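Local coordinates for protein ATP phosphoribosyltransferase regulatory subunit (PDB 3OD1) that probably acts as the regulatory HisZ partner of HisG, required for the first step of histidine biosynthesis and possibly allowing its feedback control by histidine, at residues Asp44-Pro49 / Ala90-Ser95; Val80-Met85 / Ser110-Ala115; Pro103-Tyr108 / Val131-Asp136; Glu125-Gly130 / Val318-Leu323; Gly297-Glu302 / Gln312-Gly317. One frame throughout, in Å; residues are numbered along the deposited sequence. Where two conformers were deposited one is given.

Overall arrangement
All five contacts are largely buried and belong to the class II synthetase-like core, each reaching the same mixed sheet. Contacts 3 and 4 share strand 125-134, contacts 2 and 3 strand 104-113, contacts 4 and 5 strand 313-319. Backbone ladders carry contact 3 and, over a shorter length, contact 4, while contact 5 joins strand ends through glycines and an aspartate. Contact 2 relies on arginines bonded to carbonyl oxygens. Contact 1, where the chain leaving strand 44-45 meets helix 86-94, is van der Waals packing that includes an arginine whose charge is paired elsewhere. Contacts 1 and 3 also meet the second subunit, 2 and 4 through fewer residues; contact 5 stays within its own chain.

Contact 1 (Asp44-Pro49 / Ala90-Ser95)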
# COMPACT_ATOMS: atom_id res chain seq x y z
N ASP B 44 -2.78 16.63 -0.61
CA ASP B 44 -1.47 15.95 -0.65
C ASP B 44 -1.59 14.59 0.02
O ASP B 44 -2.00 14.49 1.19
CB ASP B 44 -0.40 16.73 0.12
CG ASP B 44 -0.03 18.05 -0.54
OD1 ASP B 44 0.08 18.13 -1.78
OD2 ASP B 44 0.18 19.01 0.20
N MSE B 45 -1.21 13.54 -0.70
CA MSE B 45 -1.13 12.20 -0.13
C MSE B 45 -0.08 12.10 0.97
O MSE B 45 1.01 12.67 0.85
CB MSE B 45 -0.81 11.19 -1.25
CG MSE B 45 -1.88 11.17 -2.31
SE MSE B 45 -3.25 9.91 -1.77
CE MSE B 45 -2.07 8.35 -1.90
N ILE B 46 -0.41 11.39 2.04
CA ILE B 46 0.58 11.05 3.05
C ILE B 46 0.49 9.56 3.36
O ILE B 46 -0.39 8.86 2.83
CB ILE B 46 0.41 11.88 4.36
CG1 ILE B 46 -1.06 11.94 4.80
CG2 ILE B 46 0.97 13.28 4.16
CD1 ILE B 46 -1.56 10.63 5.45
N GLU B 47 1.42 9.07 4.18
CA GLU B 47 1.26 7.75 4.79
C GLU B 47 1.58 7.80 6.28
O GLU B 47 2.34 8.65 6.74
CB GLU B 47 2.09 6.68 4.08
CG GLU B 47 1.65 6.49 2.63
CD GLU B 47 2.50 5.47 1.84
OE1 GLU B 47 3.69 5.26 2.19
OE2 GLU B 47 1.97 4.90 0.86
N THR B 48 0.95 6.91 7.03
CA THR B 48 1.20 6.79 8.47
C THR B 48 1.52 5.32 8.72
O THR B 48 1.37 4.49 7.81
CB THR B 48 -0.03 7.20 9.29
OG1 THR B 48 -1.14 6.39 8.89
CG2 THR B 48 -0.37 8.67 9.06
N PRO B 49 1.95 4.98 9.95
CA PRO B 49 2.41 3.60 10.19
C PRO B 49 1.28 2.61 10.28
O PRO B 49 0.12 2.97 10.52
CB PRO B 49 3.09 3.69 11.57
CG PRO B 49 3.37 5.17 11.77
CD PRO B 49 2.21 5.85 11.11
N ALA B 90 -4.84 13.11 12.20
CA ALA B 90 -4.94 14.12 13.25
C ALA B 90 -3.64 14.17 14.06
O ALA B 90 -3.13 15.26 14.37
CB ALA B 90 -6.14 13.84 14.16
N ARG B 91 -3.10 13.00 14.40
CA ARG B 91 -1.82 12.93 15.10
C ARG B 91 -0.72 13.61 14.29
O ARG B 91 0.08 14.38 14.82
CB ARG B 91 -1.41 11.48 15.41
CG ARG B 91 -0.04 11.38 16.15
CD ARG B 91 0.41 9.93 16.42
NE ARG B 91 0.36 9.10 15.21
CZ ARG B 91 1.04 9.33 14.09
NH1 ARG B 91 1.86 10.37 14.01
NH2 ARG B 91 0.90 8.52 13.05
N LEU B 92 -0.69 13.31 13.00
CA LEU B 92 0.34 13.83 12.11
C LEU B 92 0.26 15.35 12.09
O LEU B 92 1.27 16.04 12.24
CB LEU B 92 0.11 13.26 10.71
CG LEU B 92 1.27 13.07 9.74
CD1 LEU B 92 0.73 12.55 8.42
CD2 LEU B 92 1.99 14.38 9.53
N VAL B 93 -0.96 15.85 11.91
CA VAL B 93 -1.23 17.28 11.84
C VAL B 93 -0.80 18.05 13.09
O VAL B 93 -0.27 19.15 12.98
CB VAL B 93 -2.73 17.55 11.57
CG1 VAL B 93 -3.05 19.05 11.72
CG2 VAL B 93 -3.10 17.06 10.18
N ALA B 94 -1.03 17.47 14.27
CA ALA B 94 -0.71 18.15 15.52
C ALA B 94 0.76 18.01 15.91
O ALA B 94 1.19 18.61 16.88
CB ALA B 94 -1.59 17.65 16.65
N SER B 95 1.53 17.22 15.16
CA SER B 95 2.93 17.01 15.51
C SER B 95 3.88 17.33 14.35
O SER B 95 4.40 18.44 14.28
CB SER B 95 3.15 15.58 16.00
OG SER B 95 2.75 14.65 15.02
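I46 and L92 reach toward each other tip to tip, joining the chain that leaves strand 44-45 to the helix 86-94. Helix 21-40 with the strand after it probably corresponds to motif 1 of the class II aminoacyl-tRNA synthetase fold, the dimer-forming element of the family. Consistent with this, E47 is salt-bridged to K27 of the second subunit, and I46 packs on T19 of that subunit. On the helix side a single methyl of L92 does the touching. L92 CD1 lies 4.1 Å from I46 CG1, the start of the isoleucine ethyl branch, and equally 4.1 Å from the T48 methyl CG2, which arrives at a slant. The leucine CG swings anti to the backbone N (chi1 -152°), and this carries CD1 out between the two partners. R91 runs past T48 in the opposite direction, its chain stretched at first and then bent at chi3 (51°). T48 CB meets the edge of the guanidinium, near its plane, 4.1 Å from R91 NH2. The charge is held elsewhere, NH2 by E52 and NH1 by D18 of the second subunit, so the threonine and proline meet a group already fixed in position. P49 comes to the same guanidinium from the opposite direction to R91, its ring carbon CD 3.6 Å from R91 NH2.

Contact 2 (Val80-Met85 / Ser110-Ala115); sequences VLRPDM and SNVYRA
R82 and N111 make the central polar link: R82 NE gives its N-H to N111 O at 2.7 Å (151°), with the donor tilted 22° from the carbonyl plane. R82 NH2 adds a second, weak bond to the same oxygen. The chain gets there by starting with CG between the backbone N and the carbonyl carbon (chi1 58°) and then running extended, which lays the guanidinium across the strand with S110 OG over one face and V112 CG1 near its edge. In return R82 O accepts from Y113 N at 3.0 Å and lies at the edge of the Y113 ring. L81 covers a face of that ring, with L81 CB 3.5 Å from Y113 CG. Farther along, R114 NH1 binds P83 O at 2.7 Å, almost straight and on a lone pair in the carbonyl plane; the same nitrogen reaches Y113 O from above its carbonyl plane. A water joins R114 NH2 to P83 O, and another spans L81 O and Y113 O. Strand 104-113 is the first strand of the motif 2 hairpin of class II synthetases, and R114, just past its end, probably takes the place of the motif 2 arginine. In the next shell, weak bonds from R82 NH1 to T48 O and P49 O steady the far side of the guanidinium. D84 caps the N of A87 at the start of helix 86-94 and also holds S61, while Y113 OH is bonded to T50 of the second subunit.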
# COMPACT_ATOMS: atom_id res chain seq x y z
N VAL B 80 -2.63 -1.09 18.21
CA VAL B 80 -3.64 -1.47 17.25
C VAL B 80 -3.05 -1.43 15.85
O VAL B 80 -2.15 -0.63 15.58
CB VAL B 80 -4.88 -0.53 17.30
CG1 VAL B 80 -5.50 -0.56 18.68
CG2 VAL B 80 -4.50 0.88 16.91
N LEU B 81 -3.52 -2.32 14.99
CA LEU B 81 -3.35 -2.15 13.56
C LEU B 81 -4.31 -1.03 13.21
O LEU B 81 -5.47 -1.07 13.60
CB LEU B 81 -3.71 -3.45 12.82
CG LEU B 81 -2.73 -4.61 13.06
CD1 LEU B 81 -3.16 -5.91 12.35
CD2 LEU B 81 -1.31 -4.21 12.63
N ARG B 82 -3.83 -0.00 12.52
CA ARG B 82 -4.64 1.20 12.34
C ARG B 82 -6.07 0.92 11.87
O ARG B 82 -6.30 0.28 10.83
CB ARG B 82 -3.97 2.20 11.42
CG ARG B 82 -3.68 1.63 10.09
CD ARG B 82 -3.54 2.71 9.06
NE ARG B 82 -3.19 2.13 7.78
CZ ARG B 82 -1.98 2.16 7.26
NH1 ARG B 82 -1.00 2.78 7.90
NH2 ARG B 82 -1.76 1.62 6.07
N PRO B 83 -7.04 1.40 12.66
CA PRO B 83 -8.45 1.21 12.34
C PRO B 83 -8.95 2.17 11.26
O PRO B 83 -9.93 1.88 10.58
CB PRO B 83 -9.14 1.49 13.69
CG PRO B 83 -8.19 2.36 14.43
CD PRO B 83 -6.83 1.88 14.03
N ASP B 84 -8.28 3.32 11.11
CA ASP B 84 -8.71 4.34 10.17
C ASP B 84 -7.54 5.27 9.86
O ASP B 84 -6.49 5.19 10.49
CB ASP B 84 -9.87 5.15 10.76
CG ASP B 84 -9.45 5.96 12.00
OD1 ASP B 84 -9.24 5.36 13.07
OD2 ASP B 84 -9.31 7.19 11.90
N MSE B 85 -7.72 6.19 8.91
CA MSE B 85 -6.67 7.16 8.60
C MSE B 85 -6.91 8.55 9.20
O MSE B 85 -5.99 9.39 9.23
CB MSE B 85 -6.43 7.25 7.09
CG MSE B 85 -5.58 6.08 6.53
SE MSE B 85 -3.83 5.95 7.40
CE MSE B 85 -3.04 7.63 6.79
N SER B 110 -4.92 3.55 1.79
CA SER B 110 -4.29 2.71 2.80
C SER B 110 -5.15 1.54 3.21
O SER B 110 -6.39 1.64 3.24
CB SER B 110 -3.99 3.54 4.05
OG SER B 110 -3.22 4.68 3.76
N ASN B 111 -4.50 0.45 3.59
CA ASN B 111 -5.21 -0.63 4.26
C ASN B 111 -5.48 -0.27 5.71
O ASN B 111 -4.60 0.21 6.43
CB ASN B 111 -4.39 -1.91 4.22
CG ASN B 111 -4.27 -2.48 2.82
OD1 ASN B 111 -5.00 -2.10 1.91
ND2 ASN B 111 -3.33 -3.40 2.64
N VAL B 112 -6.72 -0.50 6.14
CA VAL B 112 -7.08 -0.38 7.54
C VAL B 112 -7.59 -1.73 8.03
O VAL B 112 -7.81 -2.65 7.23
CB VAL B 112 -8.14 0.74 7.77
CG1 VAL B 112 -7.54 2.09 7.39
CG2 VAL B 112 -9.36 0.47 6.93
N TYR B 113 -7.76 -1.85 9.34
CA TYR B 113 -7.87 -3.16 9.95
C TYR B 113 -9.01 -3.22 10.97
O TYR B 113 -9.33 -2.23 11.62
CB TYR B 113 -6.54 -3.57 10.61
CG TYR B 113 -5.34 -3.53 9.68
CD1 TYR B 113 -4.93 -4.67 8.98
CD2 TYR B 113 -4.64 -2.36 9.47
CE1 TYR B 113 -3.84 -4.64 8.12
CE2 TYR B 113 -3.55 -2.30 8.62
CZ TYR B 113 -3.15 -3.45 7.95
OH TYR B 113 -2.08 -3.38 7.09
N ARG B 114 -9.61 -4.39 11.08
CA ARG B 114 -10.69 -4.64 12.03
C ARG B 114 -10.33 -5.88 12.83
O ARG B 114 -9.58 -6.75 12.37
CB ARG B 114 -11.99 -4.89 11.28
CG ARG B 114 -12.47 -3.71 10.47
CD ARG B 114 -12.97 -2.63 11.39
NE ARG B 114 -13.45 -1.48 10.63
CZ ARG B 114 -12.70 -0.42 10.36
NH1 ARG B 114 -11.44 -0.39 10.78
NH2 ARG B 114 -13.20 0.59 9.67
N ALA B 115 -10.87 -5.98 14.05
CA ALA B 115 -10.65 -7.16 14.87
C ALA B 115 -11.17 -8.38 14.12
O ALA B 115 -12.19 -8.30 13.43
CB ALA B 115 -11.34 -7.01 16.23
O HOH W 1 -8.03 -1.98 14.10
O HOH W 2 -11.91 2.76 8.70

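Contact 3 (Pro103-Tyr108 / Val131-Asp136); sequences PLRLAY and VELIGD
R105 lies alongside L133 on the same face of two paired strands, both side chains pointing the same way. Its CB leaves the backbone with CG beside the backbone N (chi1 -75°), and CG meets L133 CD1 at 3.8 Å. From there the chain runs extended, keeping close to that methyl: R105 NE is 3.9 Å from L133 CD1. R105 CZ comes to 3.7 Å from L133 CD1, which sits over the centre of one guanidinium face. At the tip R105 NH2 stands 4.1 Å from D136 OD2, beyond salt-bridge range, with the carboxylate turned steeply to the guanidinium; the salt bridge of R105 NH2 is to E144, NH1 is bonded to Q368 of the second subunit, and D136 is held by T138. An alanine in place of R105 is likely to cost E144 its arginine partner and strip the guanidinium from over the L133 methyl. These strands, 104-113 and 125-134, form the antiparallel hairpin corresponding to motif 2 of class II synthetases. L104 pairs with I134 and L106 with E132 through two backbone bonds each, the shortest from E132 N to L106 O at 2.8 Å. Near E132, the Y108 ring lies nearly parallel to the carboxylate. One water bridges them, 2.5 Å from Y108 OH and 2.6 Å from E132 OE2; Q128 also holds the tyrosine hydroxyl, and Y300 grips the other glutamate oxygen, OE1.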
# COMPACT_ATOMS: atom_id res chain seq x y z
N PRO B 103 -5.77 26.11 6.44
CA PRO B 103 -6.29 24.74 6.39
C PRO B 103 -5.35 23.76 5.70
O PRO B 103 -4.60 24.13 4.79
CB PRO B 103 -7.57 24.88 5.56
CG PRO B 103 -7.72 26.34 5.25
CD PRO B 103 -6.37 26.94 5.38
N LEU B 104 -5.41 22.50 6.12
CA LEU B 104 -4.64 21.44 5.50
C LEU B 104 -5.55 20.49 4.73
O LEU B 104 -6.65 20.15 5.19
CB LEU B 104 -3.87 20.67 6.57
CG LEU B 104 -2.67 21.42 7.13
CD1 LEU B 104 -2.27 20.84 8.48
CD2 LEU B 104 -1.53 21.36 6.13
N ARG B 105 -5.08 20.10 3.56
CA ARG B 105 -5.81 19.19 2.69
C ARG B 105 -4.92 17.98 2.44
O ARG B 105 -3.91 18.05 1.72
CB ARG B 105 -6.17 19.87 1.37
CG ARG B 105 -7.33 20.86 1.52
CD ARG B 105 -7.53 21.67 0.27
NE ARG B 105 -8.78 22.42 0.35
CZ ARG B 105 -8.91 23.60 0.95
NH1 ARG B 105 -7.86 24.17 1.53
NH2 ARG B 105 -10.10 24.19 0.99
N LEU B 106 -5.28 16.87 3.07
CA LEU B 106 -4.45 15.68 3.05
C LEU B 106 -5.29 14.51 2.55
O LEU B 106 -6.52 14.53 2.66
CB LEU B 106 -3.89 15.41 4.45
CG LEU B 106 -2.95 16.49 5.00
CD1 LEU B 106 -2.73 16.31 6.48
CD2 LEU B 106 -1.61 16.46 4.29
N ALA B 107 -4.61 13.51 2.00
CA ALA B 107 -5.28 12.38 1.37
C ALA B 107 -4.52 11.10 1.66
O ALA B 107 -3.36 11.13 2.08
CB ALA B 107 -5.38 12.57 -0.17
N TYR B 108 -5.18 9.96 1.46
CA TYR B 108 -4.53 8.68 1.72
C TYR B 108 -5.13 7.59 0.85
O TYR B 108 -6.24 7.73 0.35
CB TYR B 108 -4.69 8.29 3.19
CG TYR B 108 -6.14 8.18 3.60
CD1 TYR B 108 -6.84 9.30 4.06
CD2 TYR B 108 -6.83 6.98 3.50
CE1 TYR B 108 -8.18 9.21 4.43
CE2 TYR B 108 -8.18 6.88 3.86
CZ TYR B 108 -8.85 7.99 4.34
OH TYR B 108 -10.18 7.90 4.69
N VAL B 131 -9.90 11.69 2.03
CA VAL B 131 -9.27 12.98 2.28
C VAL B 131 -9.72 13.53 3.63
O VAL B 131 -10.79 13.17 4.14
CB VAL B 131 -9.69 14.04 1.23
CG1 VAL B 131 -9.40 13.55 -0.19
CG2 VAL B 131 -11.18 14.39 1.36
N GLU B 132 -8.88 14.40 4.20
CA GLU B 132 -9.25 15.19 5.37
C GLU B 132 -8.99 16.64 5.01
O GLU B 132 -7.94 16.97 4.44
CB GLU B 132 -8.38 14.81 6.58
CG GLU B 132 -8.27 13.32 6.83
CD GLU B 132 -9.60 12.68 7.20
OE1 GLU B 132 -10.56 13.42 7.53
OE2 GLU B 132 -9.69 11.44 7.17
N LEU B 133 -9.94 17.51 5.32
CA LEU B 133 -9.78 18.94 5.13
C LEU B 133 -9.92 19.57 6.51
O LEU B 133 -11.00 19.58 7.09
CB LEU B 133 -10.83 19.48 4.15
CG LEU B 133 -11.16 20.98 4.18
CD1 LEU B 133 -9.91 21.84 4.06
CD2 LEU B 133 -12.14 21.33 3.07
N ILE B 134 -8.81 20.04 7.05
CA ILE B 134 -8.75 20.36 8.47
C ILE B 134 -8.52 21.84 8.70
O ILE B 134 -7.63 22.44 8.11
CB ILE B 134 -7.62 19.59 9.16
CG1 ILE B 134 -7.83 18.08 9.01
CG2 ILE B 134 -7.55 19.97 10.65
CD1 ILE B 134 -6.55 17.29 9.16
N GLY B 135 -9.35 22.43 9.55
CA GLY B 135 -9.18 23.83 9.91
C GLY B 135 -10.00 24.82 9.08
O GLY B 135 -9.73 26.01 9.12
N ASP B 136 -10.98 24.32 8.34
CA ASP B 136 -11.84 25.20 7.54
C ASP B 136 -13.29 24.86 7.87
O ASP B 136 -13.79 23.79 7.51
CB ASP B 136 -11.54 25.06 6.05
CG ASP B 136 -12.40 25.97 5.17
OD1 ASP B 136 -13.43 26.51 5.63
OD2 ASP B 136 -12.04 26.15 3.99
O HOH W 3 -11.29 9.94 5.71

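Contact 4 (Glu125-Gly130 / Val318-Leu323)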
# COMPACT_ATOMS: atom_id res chain seq x y z
N GLU B 125 -8.99 -6.81 7.03
CA GLU B 125 -8.04 -5.90 6.38
C GLU B 125 -8.63 -5.48 5.04
O GLU B 125 -8.99 -6.33 4.24
CB GLU B 125 -6.68 -6.58 6.12
CG GLU B 125 -5.75 -5.67 5.34
CD GLU B 125 -4.36 -6.27 5.05
OE1 GLU B 125 -4.16 -7.48 5.28
OE2 GLU B 125 -3.48 -5.52 4.60
N PHE B 126 -8.73 -4.18 4.79
CA PHE B 126 -9.30 -3.71 3.52
C PHE B 126 -8.80 -2.32 3.18
O PHE B 126 -8.44 -1.55 4.06
CB PHE B 126 -10.84 -3.75 3.55
CG PHE B 126 -11.45 -2.89 4.62
CD1 PHE B 126 -11.56 -1.52 4.44
CD2 PHE B 126 -11.90 -3.45 5.80
CE1 PHE B 126 -12.13 -0.72 5.44
CE2 PHE B 126 -12.47 -2.66 6.79
CZ PHE B 126 -12.58 -1.30 6.61
N GLU B 127 -8.77 -2.01 1.90
CA GLU B 127 -8.19 -0.75 1.43
C GLU B 127 -9.21 0.39 1.46
O GLU B 127 -10.36 0.23 1.05
CB GLU B 127 -7.61 -0.93 0.01
CG GLU B 127 -6.75 0.22 -0.45
CD GLU B 127 -5.95 -0.10 -1.70
OE1 GLU B 127 -6.33 -1.05 -2.43
OE2 GLU B 127 -4.95 0.61 -1.97
N GLN B 128 -8.78 1.54 1.97
CA GLN B 128 -9.66 2.69 2.03
C GLN B 128 -8.93 3.90 1.47
O GLN B 128 -7.71 4.05 1.66
CB GLN B 128 -10.07 2.95 3.48
CG GLN B 128 -11.09 4.05 3.64
CD GLN B 128 -11.56 4.16 5.08
OE1 GLN B 128 -12.09 3.19 5.64
NE2 GLN B 128 -11.33 5.32 5.69
N LEU B 129 -9.67 4.74 0.78
CA LEU B 129 -9.09 5.93 0.18
C LEU B 129 -9.97 7.14 0.53
O LEU B 129 -11.19 7.04 0.60
CB LEU B 129 -8.97 5.69 -1.34
CG LEU B 129 -8.65 6.74 -2.38
CD1 LEU B 129 -8.29 6.02 -3.68
CD2 LEU B 129 -9.85 7.66 -2.61
N GLY B 130 -9.35 8.28 0.80
CA GLY B 130 -10.13 9.44 1.19
C GLY B 130 -9.28 10.67 1.44
O GLY B 130 -8.08 10.68 1.11
N VAL B 318 -13.62 6.17 1.30
CA VAL B 318 -14.23 5.27 0.33
C VAL B 318 -13.72 3.85 0.55
O VAL B 318 -12.51 3.65 0.62
CB VAL B 318 -13.87 5.69 -1.10
CG1 VAL B 318 -14.52 4.72 -2.12
CG2 VAL B 318 -14.31 7.14 -1.36
N ARG B 319 -14.63 2.89 0.68
CA ARG B 319 -14.28 1.47 0.76
C ARG B 319 -14.02 0.92 -0.63
O ARG B 319 -14.95 0.73 -1.40
CB ARG B 319 -15.42 0.66 1.39
CG ARG B 319 -15.43 0.67 2.90
CD ARG B 319 -14.34 -0.22 3.45
NE ARG B 319 -14.40 -1.60 2.93
CZ ARG B 319 -14.99 -2.62 3.56
NH1 ARG B 319 -14.99 -3.82 3.01
NH2 ARG B 319 -15.60 -2.44 4.73
N ILE B 320 -12.75 0.67 -0.95
CA ILE B 320 -12.34 0.34 -2.30
C ILE B 320 -12.93 -0.98 -2.79
O ILE B 320 -13.40 -1.09 -3.92
CB ILE B 320 -10.80 0.28 -2.43
CG1 ILE B 320 -10.19 1.64 -2.08
CG2 ILE B 320 -10.38 -0.15 -3.82
CD1 ILE B 320 -10.61 2.73 -3.01
N ASP B 321 -12.91 -1.99 -1.93
CA ASP B 321 -13.43 -3.28 -2.34
C ASP B 321 -14.92 -3.22 -2.65
O ASP B 321 -15.39 -3.85 -3.60
CB ASP B 321 -13.06 -4.39 -1.33
CG ASP B 321 -13.36 -4.01 0.12
OD1 ASP B 321 -13.23 -4.90 0.99
OD2 ASP B 321 -13.71 -2.83 0.40
N LEU B 322 -15.66 -2.43 -1.88
CA LEU B 322 -17.08 -2.26 -2.13
C LEU B 322 -17.29 -1.50 -3.43
O LEU B 322 -18.24 -1.76 -4.17
CB LEU B 322 -17.75 -1.52 -0.96
CG LEU B 322 -17.80 -2.27 0.38
CD1 LEU B 322 -18.44 -1.42 1.50
CD2 LEU B 322 -18.53 -3.60 0.24
N LEU B 323 -16.41 -0.55 -3.71
CA LEU B 323 -16.53 0.24 -4.93
C LEU B 323 -16.25 -0.63 -6.17
O LEU B 323 -16.97 -0.56 -7.16
CB LEU B 323 -15.61 1.46 -4.90
CG LEU B 323 -15.55 2.32 -6.16
CD1 LEU B 323 -16.97 2.78 -6.58
CD2 LEU B 323 -14.60 3.52 -5.97
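The F126 ring and the R319 guanidinium lie stacked, their planes 20° and their centres 3.7 Å apart, with R319 CZ almost over the ring centre in a cation-pi contact. On the opposite guanidinium face sits L322 CD1, and at the edge of the F126 ring lies OE1 of Q128, whose NE2 is bonded to Y108. The guanidinium edge is taken by D321: R319 NE meets D321 OD2 at 2.9 Å on its syn lone pair, and R319 NH1 meets D321 OD1 at 2.9 Å. This side-on, two-nitrogen grip fixes the rotation of the plate, which the arginine chain, bent at chi2 (-75°) and chi3 (-55°), folds back over the ring. With a leucine in place of R319, D321 would probably lose its main charged partner and F126 the cation on its face, leaving the ring freer to turn. V318 and L129 exchange two backbone bonds, 2.7 Å from V318 N to L129 O and 3.0 Å from L129 N to V318 O. Just past the N-cap residue R319, I320 N of helix 320-327 donates to E127 O at 3.1 Å. The isoleucine packs over the strand, its CD1 3.8 Å from L129 CB. A motif 2 strand paired with the strand-then-helix of motif 3 is a central part of the class II synthetase fold, and in catalytic relatives this junction borders the ATP site.

Contact 5 (Gly297-Glu302 / Gln312-Gly317)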
# COMPACT_ATOMS: atom_id res chain seq x y z
N GLY B 297 -18.72 10.26 5.09
CA GLY B 297 -17.87 11.30 5.65
C GLY B 297 -18.67 12.29 6.47
O GLY B 297 -19.85 12.07 6.76
N GLY B 298 -18.03 13.38 6.85
CA GLY B 298 -18.71 14.43 7.58
C GLY B 298 -17.80 15.12 8.58
O GLY B 298 -16.62 14.77 8.71
N ARG B 299 -18.37 16.09 9.28
CA ARG B 299 -17.65 16.90 10.27
C ARG B 299 -17.33 16.16 11.55
O ARG B 299 -18.19 15.52 12.13
CB ARG B 299 -18.45 18.14 10.63
CG ARG B 299 -18.56 19.13 9.54
CD ARG B 299 -17.81 20.38 9.89
NE ARG B 299 -17.49 21.11 8.67
CZ ARG B 299 -16.30 21.61 8.40
NH1 ARG B 299 -15.31 21.47 9.27
NH2 ARG B 299 -16.11 22.26 7.26
N TYR B 300 -16.09 16.30 12.01
CA TYR B 300 -15.68 15.73 13.28
C TYR B 300 -14.86 16.78 14.06
O TYR B 300 -13.66 16.64 14.25
CB TYR B 300 -14.90 14.43 13.04
CG TYR B 300 -13.72 14.56 12.08
CD1 TYR B 300 -12.43 14.72 12.57
CD2 TYR B 300 -13.89 14.52 10.69
CE1 TYR B 300 -11.34 14.85 11.73
CE2 TYR B 300 -12.79 14.65 9.83
CZ TYR B 300 -11.52 14.81 10.37
OH TYR B 300 -10.39 14.95 9.58
N ASP B 301 -15.55 17.83 14.52
CA ASP B 301 -14.89 19.06 14.97
C ASP B 301 -14.19 19.00 16.33
O ASP B 301 -13.56 19.97 16.74
CB ASP B 301 -15.88 20.24 15.00
CG ASP B 301 -16.23 20.76 13.61
OD1 ASP B 301 -15.61 20.33 12.61
OD2 ASP B 301 -17.12 21.63 13.53
N GLU B 302 -14.28 17.87 17.03
CA GLU B 302 -13.66 17.76 18.35
C GLU B 302 -12.43 16.82 18.39
O GLU B 302 -11.76 16.70 19.41
CB GLU B 302 -14.69 17.32 19.40
CG GLU B 302 -15.83 18.32 19.56
CD GLU B 302 -15.32 19.73 19.85
OE1 GLU B 302 -14.29 19.87 20.55
OE2 GLU B 302 -15.95 20.70 19.38
N GLN B 312 -11.70 22.69 13.44
CA GLN B 312 -12.82 22.08 12.76
C GLN B 312 -12.23 21.19 11.68
O GLN B 312 -11.11 21.42 11.22
CB GLN B 312 -13.74 23.15 12.16
CG GLN B 312 -14.11 24.25 13.14
CD GLN B 312 -14.96 25.35 12.51
OE1 GLN B 312 -16.16 25.17 12.30
NE2 GLN B 312 -14.33 26.49 12.22
N ALA B 313 -12.94 20.13 11.31
CA ALA B 313 -12.43 19.19 10.31
C ALA B 313 -13.55 18.41 9.67
O ALA B 313 -14.57 18.11 10.30
CB ALA B 313 -11.40 18.25 10.93
N THR B 314 -13.39 18.13 8.38
CA THR B 314 -14.31 17.23 7.71
C THR B 314 -13.54 16.39 6.71
O THR B 314 -12.32 16.52 6.61
CB THR B 314 -15.49 17.98 7.05
OG1 THR B 314 -16.39 17.02 6.47
CG2 THR B 314 -15.01 18.95 5.97
N GLY B 315 -14.23 15.51 5.99
CA GLY B 315 -13.58 14.68 5.00
C GLY B 315 -14.45 13.50 4.62
O GLY B 315 -15.62 13.46 4.98
N PHE B 316 -13.89 12.55 3.87
CA PHE B 316 -14.62 11.35 3.50
C PHE B 316 -13.67 10.17 3.35
O PHE B 316 -12.45 10.33 3.19
CB PHE B 316 -15.43 11.55 2.20
CG PHE B 316 -14.58 11.69 0.95
CD1 PHE B 316 -14.06 10.57 0.30
CD2 PHE B 316 -14.32 12.95 0.40
CE1 PHE B 316 -13.30 10.70 -0.85
CE2 PHE B 316 -13.57 13.08 -0.76
CZ PHE B 316 -13.06 11.97 -1.39
N GLY B 317 -14.25 8.97 3.41
CA GLY B 317 -13.53 7.74 3.14
C GLY B 317 -14.33 6.89 2.16
O GLY B 317 -15.56 6.91 2.19
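Y300 N donates to A313 O at 2.9 Å (164°), and the reverse bond is made by a side chain: D301 OD1 takes the N-H of A313 at 3.0 Å, on its anti side and 31° out of the carboxylate plane. D301 thus stands in for the Y300 carbonyl of a regular antiparallel pair. A third bond, from G298 N to G315 O, spans 3.1 Å. The same D301 OD1 draws in R299 NH1 in a long salt bridge of 3.5 Å. R299 is held mainly by D142 and also by D136 O, and its guanidinium carries T314 CG2 over one face, 3.7 Å from R299 NH2. Farther out, A313 CB lies over the face of the Y300 ring in a CH-pi contact, 3.8 Å from the ring centroid. A first torsion setting CG between the backbone N and the carbonyl carbon (chi1 54°) brings the tyrosine there, and its hydroxyl is bonded to E132. The other end is tight: G297 CA is 3.9 Å from F316 CA, where a CB on G297 would strike G315 O. Residues 297-301 read GGRYD, a signature of the histidyl-tRNA synthetase family. The chemistry implies that the ends of the two strands are pinned by one carboxylate serving both an arginine and a backbone N-H; the close pairing also buries the N-H of G315 with no partner in the model.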